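Local structure of imelysin-like protein (3PF0) at residues L105-A110 with I272-A277; S111-N116 with Y128-P133; Q101-A106 with A265-A270; T240-A245 with E332-L337. The protein is of unknown function but belongs to the imelysin-like family (Peptidase_M75) and has been classed as a putative metalloendopeptidase. All blocks are in the same frame, centred on the assembly; numbering follows the deposited sequence.

Contact 1. Residues L105-A110 with I272-A277; sequences LAQAWA and INAKLA
Within 105-110, Gln107 is the first residue to touch the opposing helix, and it does so with its root and its backbone: its O lies 3.5 Å from Ala274 CB, and its own CB is 4.1 Å from that same methyl. Because Gln107 CG stands anti to the carbonyl carbon (chi1 -76°) and the chain then runs out extended, the amide reaches past Ala274 to a water. That water accepts a weak bond from Gln107 NE2 and another, at 2.8 Å, from Asn273 ND2, so two amide N-H groups converge on one oxygen. One turn on, Ala110 points its CB at the opposing helix and sets it 4.2 Å from Ala274 CB. The aliphatic part of Lys275 lies alongside Ala110, with Lys275 CG 3.6 Å from Ala110 O and Lys275 CE 4.0 Å from Ala110 CB. The Lys275 ammonium group goes on to a salt bridge with Glu113. Cutting Lys275 back to an alanine would probably take from Glu113 its charged partner and uncover the flank of Ala110. Small residues at the crossing let the segment axes approach to 8.4 Å at a crossing angle of -36°, as in close packing of two helices. Chemically, a small apolar seam of the Ala110 and Ala274 methyls, flanked by the Lys275 methylenes, joins helices 92-112 and 268-283, while polar ends are paired at its margins, by water at Gln107 and by charge at Lys275.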
loop_
_atom_site.group_PDB
_atom_site.type_symbol
_atom_site.label_atom_id
_atom_site.label_comp_id
_atom_site.label_asym_id
_atom_site.label_seq_id
_atom_site.Cartn_x
_atom_site.Cartn_y
_atom_site.Cartn_z
ATOM N N LEU A 105 -8.969 5.168 3.443
ATOM C CA LEU A 105 -8.619 4.888 2.053
ATOM C C LEU A 105 -7.098 4.727 1.868
ATOM O O LEU A 105 -6.676 3.822 1.144
ATOM C CB LEU A 105 -9.171 5.989 1.114
ATOM C CG LEU A 105 -8.579 6.072 -0.310
ATOM C CD1 LEU A 105 -8.897 4.811 -1.138
ATOM C CD2 LEU A 105 -9.041 7.308 -1.002
ATOM N N ALA A 106 -6.286 5.605 2.479
ATOM C CA ALA A 106 -4.817 5.531 2.356
ATOM C C ALA A 106 -4.295 4.237 2.977
ATOM O O ALA A 106 -3.404 3.614 2.410
ATOM C CB ALA A 106 -4.161 6.742 3.006
ATOM N N GLN A 107 -4.913 3.796 4.097
ATOM C CA GLN A 107 -4.578 2.546 4.793
ATOM C C GLN A 107 -4.941 1.314 3.923
ATOM O O GLN A 107 -4.145 0.374 3.857
ATOM C CB GLN A 107 -5.286 2.473 6.151
ATOM C CG GLN A 107 -4.647 3.373 7.215
ATOM C CD GLN A 107 -5.403 3.316 8.512
ATOM O OE1 GLN A 107 -6.508 3.842 8.646
ATOM N NE2 GLN A 107 -4.808 2.707 9.516
ATOM N N ALA A 108 -6.119 1.340 3.248
ATOM C CA ALA A 108 -6.597 0.269 2.357
ATOM C C ALA A 108 -5.682 0.117 1.139
ATOM O O ALA A 108 -5.372 -1.005 0.747
ATOM C CB ALA A 108 -8.032 0.536 1.903
ATOM N N TRP A 109 -5.239 1.224 0.553
ATOM C CA TRP A 109 -4.330 1.143 -0.586
ATOM C C TRP A 109 -2.934 0.684 -0.149
ATOM O O TRP A 109 -2.286 -0.049 -0.902
ATOM C CB TRP A 109 -4.247 2.450 -1.359
ATOM C CG TRP A 109 -3.268 2.374 -2.497
ATOM C CD1 TRP A 109 -2.027 2.934 -2.546
ATOM C CD2 TRP A 109 -3.385 1.552 -3.671
ATOM N NE1 TRP A 109 -1.381 2.552 -3.701
ATOM C CE2 TRP A 109 -2.180 1.681 -4.394
ATOM C CE3 TRP A 109 -4.390 0.705 -4.174
ATOM C CZ2 TRP A 109 -1.965 1.025 -5.614
ATOM C CZ3 TRP A 109 -4.170 0.047 -5.376
ATOM C CH2 TRP A 109 -2.974 0.212 -6.084
ATOM N N ALA A 110 -2.487 1.080 1.063
ATOM C CA ALA A 110 -1.188 0.657 1.610
ATOM C C ALA A 110 -1.151 -0.870 1.710
ATOM O O ALA A 110 -0.139 -1.480 1.378
ATOM C CB ALA A 110 -0.936 1.295 2.975
ATOM N N ILE A 272 2.365 2.661 7.963
ATOM C CA ILE A 272 3.333 1.589 8.250
ATOM C C ILE A 272 2.619 0.391 8.924
ATOM O O ILE A 272 2.890 -0.752 8.570
ATOM C CB ILE A 272 4.549 2.116 9.073
ATOM C CG1 ILE A 272 5.285 3.275 8.332
ATOM C CG2 ILE A 272 5.532 0.994 9.455
ATOM C CD1 ILE A 272 5.767 3.015 6.848
ATOM N N ASN A 273 1.684 0.671 9.851
ATOM C CA ASN A 273 0.880 -0.319 10.567
ATOM C C ASN A 273 0.007 -1.137 9.601
ATOM O O ASN A 273 -0.025 -2.366 9.704
ATOM C CB ASN A 273 0.015 0.387 11.609
ATOM C CG ASN A 273 -0.645 -0.515 12.611
ATOM O OD1 ASN A 273 0.011 -1.229 13.379
ATOM N ND2 ASN A 273 -1.963 -0.446 12.662
ATOM N N ALA A 274 -0.666 -0.471 8.648
ATOM C CA ALA A 274 -1.512 -1.141 7.653
ATOM C C ALA A 274 -0.680 -2.110 6.803
ATOM O O ALA A 274 -1.107 -3.243 6.579
ATOM C CB ALA A 274 -2.201 -0.111 6.764
ATOM N N LYS A 275 0.543 -1.693 6.404
ATOM C CA LYS A 275 1.451 -2.526 5.617
ATOM C C LYS A 275 1.947 -3.710 6.443
ATOM O O LYS A 275 1.941 -4.833 5.938
ATOM C CB LYS A 275 2.631 -1.706 5.073
ATOM C CG LYS A 275 2.203 -0.675 4.039
ATOM C CD LYS A 275 3.385 -0.046 3.327
ATOM C CE LYS A 275 2.886 0.714 2.131
ATOM N NZ LYS A 275 3.835 0.629 0.999
ATOM N N LEU A 276 2.318 -3.476 7.729
ATOM C CA LEU A 276 2.792 -4.543 8.624
ATOM C C LEU A 276 1.705 -5.593 8.877
ATOM O O LEU A 276 1.990 -6.789 8.808
ATOM C CB LEU A 276 3.292 -3.986 9.972
ATOM C CG LEU A 276 4.740 -3.518 10.054
ATOM C CD1 LEU A 276 5.013 -2.892 11.420
ATOM C CD2 LEU A 276 5.728 -4.667 9.795
ATOM N N ALA A 277 0.467 -5.149 9.144
ATOM C CA ALA A 277 -0.681 -6.029 9.403
ATOM C C ALA A 277 -1.022 -6.909 8.181
ATOM O O ALA A 277 -1.427 -8.063 8.352
ATOM C CB ALA A 277 -1.892 -5.199 9.806
HETATM O O HOH W 1 -3.135 1.022 10.545
#

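Contact 2. Residues S111-N116 with Y128-P133; sequences SAEMVN and YINYYP
The carboxylate of Glu113 and the amide of Asn130 meet with their planes 34° apart, neither stacked nor coplanar. Asn130 ND2 donates to Glu113 OE2 over 3.1 Å, with a nearly straight N-H...O angle of 170°. The acceptor lies almost in the amide plane of Asn130, whereas the amide reaches OE2 on its syn side, somewhat out of the carboxylate plane. Two side chains crossing at about a right angle bring this about: Glu113 runs out extended, and Asn130 keeps CG anti to the backbone N (chi1 -170°), which carries its amide out to the carboxylate. Their CA atoms are 9.7 Å apart, and the contact is between the two side chains. The carboxylate has further partners, for OE1 forms a salt bridge with Lys275 and OE2 also takes a weak bond from Trp109 NE1, so three donors, one of them weak, probably restrict its rotation. Both residues stand where helices give out. Glu113 lies in the type I turn from Ala112 to Val115 that ends helix 92-112, and Asn130 is the first residue to leave helical geometry after helix 125-129. Around them, Val115 packs on helix 48-84, Met114 (selenomethionine) on helix 225-250, and Ile129 on helix 183-214.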
loop_
_atom_site.group_PDB
_atom_site.type_symbol
_atom_site.label_atom_id
_atom_site.label_comp_id
_atom_site.label_asym_id
_atom_site.label_seq_id
_atom_site.Cartn_x
_atom_site.Cartn_y
_atom_site.Cartn_z
ATOM N N SER A 111 -2.288 -1.483 2.091
ATOM C CA SER A 111 -2.451 -2.932 2.166
ATOM C C SER A 111 -2.413 -3.546 0.762
ATOM O O SER A 111 -1.664 -4.495 0.549
ATOM C CB SER A 111 -3.753 -3.275 2.878
ATOM O OG SER A 111 -3.617 -2.909 4.243
ATOM N N ALA A 112 -3.152 -2.968 -0.209
ATOM C CA ALA A 112 -3.190 -3.435 -1.613
ATOM C C ALA A 112 -1.803 -3.354 -2.300
ATOM O O ALA A 112 -1.550 -4.075 -3.275
ATOM C CB ALA A 112 -4.214 -2.630 -2.414
ATOM N N GLU A 113 -0.893 -2.514 -1.762
ATOM C CA GLU A 113 0.468 -2.347 -2.292
ATOM C C GLU A 113 1.357 -3.596 -2.055
ATOM O O GLU A 113 2.494 -3.631 -2.532
ATOM C CB GLU A 113 1.128 -1.096 -1.704
ATOM C CG GLU A 113 0.736 0.161 -2.460
ATOM C CD GLU A 113 1.336 1.457 -1.956
ATOM O OE1 GLU A 113 1.729 1.514 -0.771
ATOM O OE2 GLU A 113 1.361 2.437 -2.731
HETATM N N MSE A 114 0.823 -4.631 -1.372
HETATM C CA MSE A 114 1.501 -5.919 -1.166
HETATM C C MSE A 114 1.775 -6.581 -2.538
HETATM O O MSE A 114 2.647 -7.434 -2.635
HETATM C CB MSE A 114 0.655 -6.846 -0.262
HETATM C CG MSE A 114 -0.601 -7.388 -0.946
HETATM SE SE MSE A 114 -1.653 -8.618 0.126
HETATM C CE MSE A 114 -3.273 -7.614 0.201
ATOM N N VAL A 115 0.988 -6.196 -3.572
ATOM C CA VAL A 115 1.090 -6.617 -4.973
ATOM C C VAL A 115 1.770 -5.456 -5.727
ATOM O O VAL A 115 1.266 -4.332 -5.700
ATOM C CB VAL A 115 -0.304 -7.003 -5.560
ATOM C CG1 VAL A 115 -0.239 -7.270 -7.062
ATOM C CG2 VAL A 115 -0.881 -8.210 -4.835
ATOM N N ASN A 116 2.934 -5.712 -6.334
ATOM C CA ASN A 116 3.702 -4.692 -7.064
ATOM C C ASN A 116 3.758 -5.021 -8.573
ATOM O O ASN A 116 4.590 -4.482 -9.302
ATOM C CB ASN A 116 5.123 -4.581 -6.470
ATOM C CG ASN A 116 6.008 -5.782 -6.735
ATOM O OD1 ASN A 116 5.537 -6.883 -7.064
ATOM N ND2 ASN A 116 7.320 -5.581 -6.653
ATOM N N TYR A 128 -0.831 7.058 -10.616
ATOM C CA TYR A 128 -2.031 7.900 -10.664
ATOM C C TYR A 128 -2.839 7.676 -9.400
ATOM O O TYR A 128 -3.617 8.545 -9.018
ATOM C CB TYR A 128 -2.892 7.607 -11.919
ATOM C CG TYR A 128 -2.336 8.207 -13.196
ATOM C CD1 TYR A 128 -2.703 9.486 -13.607
ATOM C CD2 TYR A 128 -1.454 7.488 -14.002
ATOM C CE1 TYR A 128 -2.181 10.051 -14.773
ATOM C CE2 TYR A 128 -0.939 8.036 -15.181
ATOM C CZ TYR A 128 -1.300 9.321 -15.557
ATOM O OH TYR A 128 -0.790 9.870 -16.707
ATOM N N ILE A 129 -2.651 6.509 -8.746
ATOM C CA ILE A 129 -3.326 6.136 -7.499
ATOM C C ILE A 129 -2.534 6.665 -6.280
ATOM O O ILE A 129 -3.132 7.224 -5.353
ATOM C CB ILE A 129 -3.552 4.593 -7.429
ATOM C CG1 ILE A 129 -4.593 4.148 -8.472
ATOM C CG2 ILE A 129 -3.978 4.146 -6.019
ATOM C CD1 ILE A 129 -4.556 2.683 -8.823
ATOM N N ASN A 130 -1.209 6.444 -6.260
ATOM C CA ASN A 130 -0.351 6.892 -5.166
ATOM C C ASN A 130 1.036 7.255 -5.695
ATOM O O ASN A 130 1.913 6.391 -5.804
ATOM C CB ASN A 130 -0.260 5.830 -4.051
ATOM C CG ASN A 130 0.423 6.327 -2.790
ATOM O OD1 ASN A 130 0.314 7.492 -2.416
ATOM N ND2 ASN A 130 1.149 5.461 -2.107
ATOM N N TYR A 131 1.225 8.542 -6.041
ATOM C CA TYR A 131 2.504 9.016 -6.563
ATOM C C TYR A 131 3.476 9.138 -5.394
ATOM O O TYR A 131 3.487 10.140 -4.679
ATOM C CB TYR A 131 2.369 10.335 -7.354
ATOM C CG TYR A 131 3.553 10.551 -8.271
ATOM C CD1 TYR A 131 4.750 11.076 -7.785
ATOM C CD2 TYR A 131 3.520 10.122 -9.594
ATOM C CE1 TYR A 131 5.874 11.190 -8.601
ATOM C CE2 TYR A 131 4.629 10.258 -10.427
ATOM C CZ TYR A 131 5.804 10.790 -9.927
ATOM O OH TYR A 131 6.892 10.917 -10.759
ATOM N N TYR A 132 4.253 8.075 -5.177
ATOM C CA TYR A 132 5.188 7.965 -4.053
ATOM C C TYR A 132 6.356 7.031 -4.417
ATOM O O TYR A 132 6.111 5.990 -5.007
ATOM C CB TYR A 132 4.437 7.419 -2.805
ATOM C CG TYR A 132 5.263 7.396 -1.538
ATOM C CD1 TYR A 132 5.322 8.507 -0.700
ATOM C CD2 TYR A 132 6.016 6.279 -1.192
ATOM C CE1 TYR A 132 6.107 8.506 0.447
ATOM C CE2 TYR A 132 6.798 6.263 -0.040
ATOM C CZ TYR A 132 6.843 7.382 0.773
ATOM O OH TYR A 132 7.624 7.391 1.899
ATOM N N PRO A 133 7.617 7.326 -4.053
ATOM C CA PRO A 133 8.121 8.545 -3.378
ATOM C C PRO A 133 7.905 9.819 -4.212
ATOM O O PRO A 133 7.630 9.752 -5.407
ATOM C CB PRO A 133 9.626 8.261 -3.221
ATOM C CG PRO A 133 9.776 6.773 -3.371
ATOM C CD PRO A 133 8.716 6.395 -4.365
#

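Contact 3. Residues Q101-A106 with A265-A270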
loop_
_atom_site.group_PDB
_atom_site.type_symbol
_atom_site.label_atom_id
_atom_site.label_comp_id
_atom_site.label_asym_id
_atom_site.label_seq_id
_atom_site.Cartn_x
_atom_site.Cartn_y
_atom_site.Cartn_z
ATOM N N GLN A 101 -11.852 9.775 6.533
ATOM C CA GLN A 101 -12.145 8.818 5.469
ATOM C C GLN A 101 -10.960 8.739 4.478
ATOM O O GLN A 101 -10.682 7.656 3.961
ATOM C CB GLN A 101 -13.467 9.158 4.757
ATOM C CG GLN A 101 -13.967 8.111 3.746
ATOM C CD GLN A 101 -13.862 6.666 4.203
ATOM O OE1 GLN A 101 -14.077 6.323 5.368
ATOM N NE2 GLN A 101 -13.537 5.780 3.286
ATOM N N TRP A 102 -10.232 9.843 4.261
ATOM C CA TRP A 102 -9.044 9.798 3.394
ATOM C C TRP A 102 -8.034 8.799 3.988
ATOM O O TRP A 102 -7.487 7.994 3.242
ATOM C CB TRP A 102 -8.408 11.191 3.194
ATOM C CG TRP A 102 -7.063 11.125 2.519
ATOM C CD1 TRP A 102 -6.824 11.044 1.175
ATOM C CD2 TRP A 102 -5.793 10.922 3.164
ATOM N NE1 TRP A 102 -5.475 10.870 0.944
ATOM C CE2 TRP A 102 -4.825 10.763 2.148
ATOM C CE3 TRP A 102 -5.375 10.875 4.508
ATOM C CZ2 TRP A 102 -3.471 10.556 2.434
ATOM C CZ3 TRP A 102 -4.037 10.661 4.787
ATOM C CH2 TRP A 102 -3.095 10.545 3.759
ATOM N N LEU A 103 -7.809 8.845 5.340
ATOM C CA LEU A 103 -6.865 7.960 6.034
ATOM C C LEU A 103 -7.275 6.488 5.892
ATOM O O LEU A 103 -6.398 5.656 5.657
ATOM C CB LEU A 103 -6.717 8.343 7.525
ATOM C CG LEU A 103 -5.707 7.537 8.388
ATOM C CD1 LEU A 103 -4.320 7.441 7.724
ATOM C CD2 LEU A 103 -5.600 8.120 9.794
ATOM N N VAL A 104 -8.593 6.174 6.041
ATOM C CA VAL A 104 -9.151 4.816 5.878
ATOM C C VAL A 104 -8.777 4.311 4.466
ATOM O O VAL A 104 -8.280 3.189 4.320
ATOM C CB VAL A 104 -10.692 4.774 6.141
ATOM C CG1 VAL A 104 -11.288 3.396 5.836
ATOM C CG2 VAL A 104 -11.039 5.205 7.574
ATOM N N LEU A 105 -8.969 5.168 3.443
ATOM C CA LEU A 105 -8.619 4.888 2.053
ATOM C C LEU A 105 -7.098 4.727 1.868
ATOM O O LEU A 105 -6.676 3.822 1.144
ATOM C CB LEU A 105 -9.171 5.989 1.114
ATOM C CG LEU A 105 -8.579 6.072 -0.310
ATOM C CD1 LEU A 105 -8.897 4.811 -1.138
ATOM C CD2 LEU A 105 -9.041 7.308 -1.002
ATOM N N ALA A 106 -6.286 5.605 2.479
ATOM C CA ALA A 106 -4.817 5.531 2.356
ATOM C C ALA A 106 -4.295 4.237 2.977
ATOM O O ALA A 106 -3.404 3.614 2.410
ATOM C CB ALA A 106 -4.161 6.742 3.006
ATOM N N ALA A 265 -0.660 14.883 6.297
ATOM C CA ALA A 265 -1.697 14.467 7.244
ATOM C C ALA A 265 -1.105 14.168 8.630
ATOM O O ALA A 265 -1.815 14.246 9.635
ATOM C CB ALA A 265 -2.415 13.232 6.711
ATOM N N GLY A 266 0.179 13.815 8.659
ATOM C CA GLY A 266 0.891 13.444 9.878
ATOM C C GLY A 266 0.400 12.108 10.391
ATOM O O GLY A 266 0.252 11.914 11.601
ATOM N N GLN A 267 0.120 11.178 9.459
ATOM C CA GLN A 267 -0.402 9.858 9.808
ATOM C C GLN A 267 0.503 8.724 9.278
ATOM O O GLN A 267 -0.008 7.703 8.824
ATOM C CB GLN A 267 -1.849 9.715 9.284
ATOM C CG GLN A 267 -2.865 10.673 9.940
ATOM C CD GLN A 267 -3.125 10.386 11.410
ATOM O OE1 GLN A 267 -2.850 9.293 11.927
ATOM N NE2 GLN A 267 -3.669 11.371 12.122
ATOM N N SER A 268 1.839 8.884 9.372
ATOM C CA SER A 268 2.769 7.857 8.875
ATOM C C SER A 268 2.670 6.545 9.644
ATOM O O SER A 268 2.800 5.499 9.020
ATOM C CB SER A 268 4.216 8.341 8.860
ATOM O OG SER A 268 4.548 9.134 9.987
ATOM N N ARG A 269 2.450 6.589 10.978
ATOM C CA ARG A 269 2.317 5.385 11.812
ATOM C C ARG A 269 1.168 4.486 11.304
ATOM O O ARG A 269 1.352 3.277 11.217
ATOM C CB ARG A 269 2.112 5.749 13.289
ATOM C CG ARG A 269 2.238 4.541 14.238
ATOM C CD ARG A 269 1.862 4.870 15.673
ATOM N NE ARG A 269 0.427 5.110 15.837
ATOM C CZ ARG A 269 -0.111 5.761 16.866
ATOM N NH1 ARG A 269 0.660 6.236 17.837
ATOM N NH2 ARG A 269 -1.421 5.944 16.931
ATOM N N ALA A 270 0.024 5.085 10.923
ATOM C CA ALA A 270 -1.138 4.373 10.390
ATOM C C ALA A 270 -0.831 3.676 9.053
ATOM O O ALA A 270 -1.345 2.584 8.816
ATOM C CB ALA A 270 -2.309 5.330 10.220
#
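Leu103 and Gln267 account for most of the buried surface, and their side chains cross at about a right angle. Leu103 holds CG anti to its backbone N (chi1 -178°), which sends both methyls out across the gap to the second segment. Leu103 CD1 settles 3.7 Å from Gln267 CB and 3.8 Å from Ala270 CB, wedged against both. The other methyl, CD2, lies 3.7 Å from Gln267 CG and equally far from Gln267 OE1. Gln267 is bent at chi2 (-67°), and the fold in its chain brings CB, CG and the amide against the leucine methyls, across rather than along the leucine, instead of carrying the amide straight outward. Since Gln267 occupies the N-cap position of helix 268-283, Leu103 is packed against the very start of that helix, and Ala270 extends the contact into its first turn.

Trp102 forms the second point of contact. The six-membered part of its indole comes to Ala265, with Trp102 CZ3 3.6 Å from Ala265 CB in an oblique approach. One ring face carries the methyl of Ala106, which sits 3.9 Å above the plane and offset toward the rim. The indole nitrogen turns elsewhere and donates to Ile168 O, while residues of helix 167-176, among them Leu171 and Leu175, also touch this side chain.

Between the two segments the chemistry is thus van der Waals packing throughout: even the Gln267 amide meets Leu103 through contacts with a methyl, and the polar atom of Trp102 is satisfied outside the contact.

Contact 4. Residues T240-A245 with E332-L337; sequences TMKSNA and ELYDHL
Lys242 and Tyr334 bring their CA atoms within 5.9 Å on two helix segments whose directions differ by 146°, roughly antiparallel, with axes 9.8 Å apart at closest approach and a wider pi-type turn at 241-245. Lys242 CG takes the crowded position between backbone N and carbonyl carbon (chi1 69°), which lays the chain beside the tyrosine ring. Lys242 CB is 3.9 Å from Tyr334 CE1, and farther along NZ gives a weak hydrogen bond of 3.1 Å to Tyr334 OH. The ring also turns its edge to the backbone, where Tyr334 CD1 lies 3.6 Å from Lys242 O. Leu337 CB also rests 3.7 Å from Lys242 CB. Leu337 CD2 lies 3.9 Å from CE of Met241, a selenomethionine bent at chi3. Replacing Tyr334 with an alanine would probably leave the Lys242 ammonium group without its phenol partner and open a gap beside the lysine methylenes. Helices 225-250 and 327-351 are therefore joined by a mixed interface: Met241 and Leu337 supply its apolar side, and the ring of Tyr334 packs through CE1 against CB and CG of Lys242 while its hydroxyl weakly holds the charged tip.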
loop_
_atom_site.group_PDB
_atom_site.type_symbol
_atom_site.label_atom_id
_atom_site.label_comp_id
_atom_site.label_asym_id
_atom_site.label_seq_id
_atom_site.Cartn_x
_atom_site.Cartn_y
_atom_site.Cartn_z
ATOM N N THR A 240 10.901 -1.631 0.132
ATOM C CA THR A 240 10.601 -0.246 -0.260
ATOM C C THR A 240 10.114 0.556 0.955
ATOM O O THR A 240 10.349 1.755 1.018
ATOM C CB THR A 240 9.591 -0.170 -1.423
ATOM O OG1 THR A 240 8.351 -0.763 -1.033
ATOM C CG2 THR A 240 10.117 -0.801 -2.713
HETATM N N MSE A 241 9.466 -0.110 1.920
HETATM C CA MSE A 241 9.007 0.514 3.151
HETATM C C MSE A 241 10.203 0.939 4.024
HETATM O O MSE A 241 10.260 2.101 4.420
HETATM C CB MSE A 241 8.075 -0.439 3.904
HETATM C CG MSE A 241 7.803 -0.053 5.337
HETATM SE SE MSE A 241 6.174 -0.907 5.958
HETATM C CE MSE A 241 6.697 -2.794 5.920
ATOM N N LYS A 242 11.145 0.028 4.330
ATOM C CA LYS A 242 12.281 0.399 5.179
ATOM C C LYS A 242 13.220 1.434 4.498
ATOM O O LYS A 242 13.767 2.291 5.190
ATOM C CB LYS A 242 13.074 -0.836 5.665
ATOM C CG LYS A 242 13.866 -1.609 4.613
ATOM C CD LYS A 242 14.595 -2.786 5.256
ATOM C CE LYS A 242 15.685 -3.370 4.394
ATOM N NZ LYS A 242 16.857 -2.465 4.305
ATOM N N SER A 243 13.377 1.367 3.160
ATOM C CA SER A 243 14.251 2.270 2.406
ATOM C C SER A 243 13.594 3.614 2.094
ATOM O O SER A 243 14.072 4.636 2.580
ATOM C CB SER A 243 14.704 1.621 1.103
ATOM O OG SER A 243 15.488 0.470 1.361
ATOM N N ASN A 244 12.509 3.615 1.282
ATOM C CA ASN A 244 11.847 4.831 0.809
ATOM C C ASN A 244 10.997 5.504 1.858
ATOM O O ASN A 244 10.912 6.728 1.833
ATOM C CB ASN A 244 10.994 4.566 -0.447
ATOM C CG ASN A 244 11.777 4.042 -1.625
ATOM O OD1 ASN A 244 12.996 4.254 -1.755
ATOM N ND2 ASN A 244 11.090 3.357 -2.525
ATOM N N ALA A 245 10.348 4.741 2.748
ATOM C CA ALA A 245 9.479 5.341 3.754
ATOM C C ALA A 245 10.162 5.592 5.104
ATOM O O ALA A 245 9.734 6.506 5.808
ATOM C CB ALA A 245 8.240 4.476 3.957
ATOM N N GLU A 332 15.573 1.763 15.664
ATOM C CA GLU A 332 15.028 0.490 16.146
ATOM C C GLU A 332 13.980 -0.056 15.167
ATOM O O GLU A 332 13.974 -1.256 14.869
ATOM C CB GLU A 332 14.387 0.696 17.517
ATOM C CG GLU A 332 15.082 -0.020 18.655
ATOM C CD GLU A 332 14.230 -0.071 19.906
ATOM O OE1 GLU A 332 14.018 0.995 20.532
ATOM O OE2 GLU A 332 13.729 -1.171 20.232
ATOM N N LEU A 333 13.097 0.836 14.664
ATOM C CA LEU A 333 12.058 0.483 13.702
ATOM C C LEU A 333 12.696 0.001 12.402
ATOM O O LEU A 333 12.278 -1.036 11.879
ATOM C CB LEU A 333 11.086 1.657 13.452
ATOM C CG LEU A 333 9.986 1.434 12.384
ATOM C CD1 LEU A 333 9.081 0.238 12.726
ATOM C CD2 LEU A 333 9.153 2.677 12.195
ATOM N N TYR A 334 13.729 0.720 11.910
ATOM C CA TYR A 334 14.454 0.348 10.694
ATOM C C TYR A 334 15.129 -1.001 10.872
ATOM O O TYR A 334 15.024 -1.837 9.985
ATOM C CB TYR A 334 15.492 1.415 10.291
ATOM C CG TYR A 334 16.323 0.995 9.096
ATOM C CD1 TYR A 334 15.782 0.983 7.814
ATOM C CD2 TYR A 334 17.632 0.550 9.256
ATOM C CE1 TYR A 334 16.525 0.548 6.719
ATOM C CE2 TYR A 334 18.382 0.108 8.168
ATOM C CZ TYR A 334 17.824 0.108 6.901
ATOM O OH TYR A 334 18.567 -0.307 5.824
ATOM N N ASP A 335 15.808 -1.210 12.015
ATOM C CA ASP A 335 16.512 -2.451 12.365
ATOM C C ASP A 335 15.547 -3.652 12.402
ATOM O O ASP A 335 15.891 -4.715 11.879
ATOM C CB ASP A 335 17.251 -2.294 13.701
ATOM C CG ASP A 335 18.525 -1.454 13.636
ATOM O OD1 ASP A 335 18.974 -1.128 12.509
ATOM O OD2 ASP A 335 19.094 -1.152 14.712
ATOM N N HIS A 336 14.325 -3.462 12.961
ATOM C CA HIS A 336 13.286 -4.489 13.015
ATOM C C HIS A 336 12.829 -4.850 11.594
ATOM O O HIS A 336 12.651 -6.034 11.300
ATOM C CB HIS A 336 12.087 -4.020 13.864
ATOM C CG HIS A 336 12.221 -4.317 15.326
ATOM N ND1 HIS A 336 12.987 -3.520 16.157
ATOM C CD2 HIS A 336 11.676 -5.314 16.057
ATOM C CE1 HIS A 336 12.892 -4.060 17.362
ATOM N NE2 HIS A 336 12.106 -5.137 17.351
ATOM N N LEU A 337 12.667 -3.832 10.712
ATOM C CA LEU A 337 12.239 -4.025 9.315
ATOM C C LEU A 337 13.322 -4.738 8.498
ATOM O O LEU A 337 12.997 -5.559 7.632
ATOM C CB LEU A 337 11.860 -2.688 8.641
ATOM C CG LEU A 337 10.573 -2.013 9.124
ATOM C CD1 LEU A 337 10.449 -0.611 8.565
ATOM C CD2 LEU A 337 9.321 -2.852 8.800
#

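All four contacts lie within the imelysin-like region of a chain built from helices and loops. Contacts 1 and 3 join the same two helices, 92-112 and 268-283, with centres about 8 Å apart; contact 2, at the end of helix 92-112, is nested inside the loop that each closes. The salt bridge from Lys275 to Glu113 ties contact 1 to contact 2. Contact 4 links helices 225-250 and 327-351, its centre about 15 Å from that of contact 1, and its segments alternate along the chain with those of contacts 1 and 3. Met241 packs on Ile272 and Lys275, and Leu276 on Leu337, so helix 268-283 stands between helix 92-112 and the pair 225-250 and 327-351, touching all three.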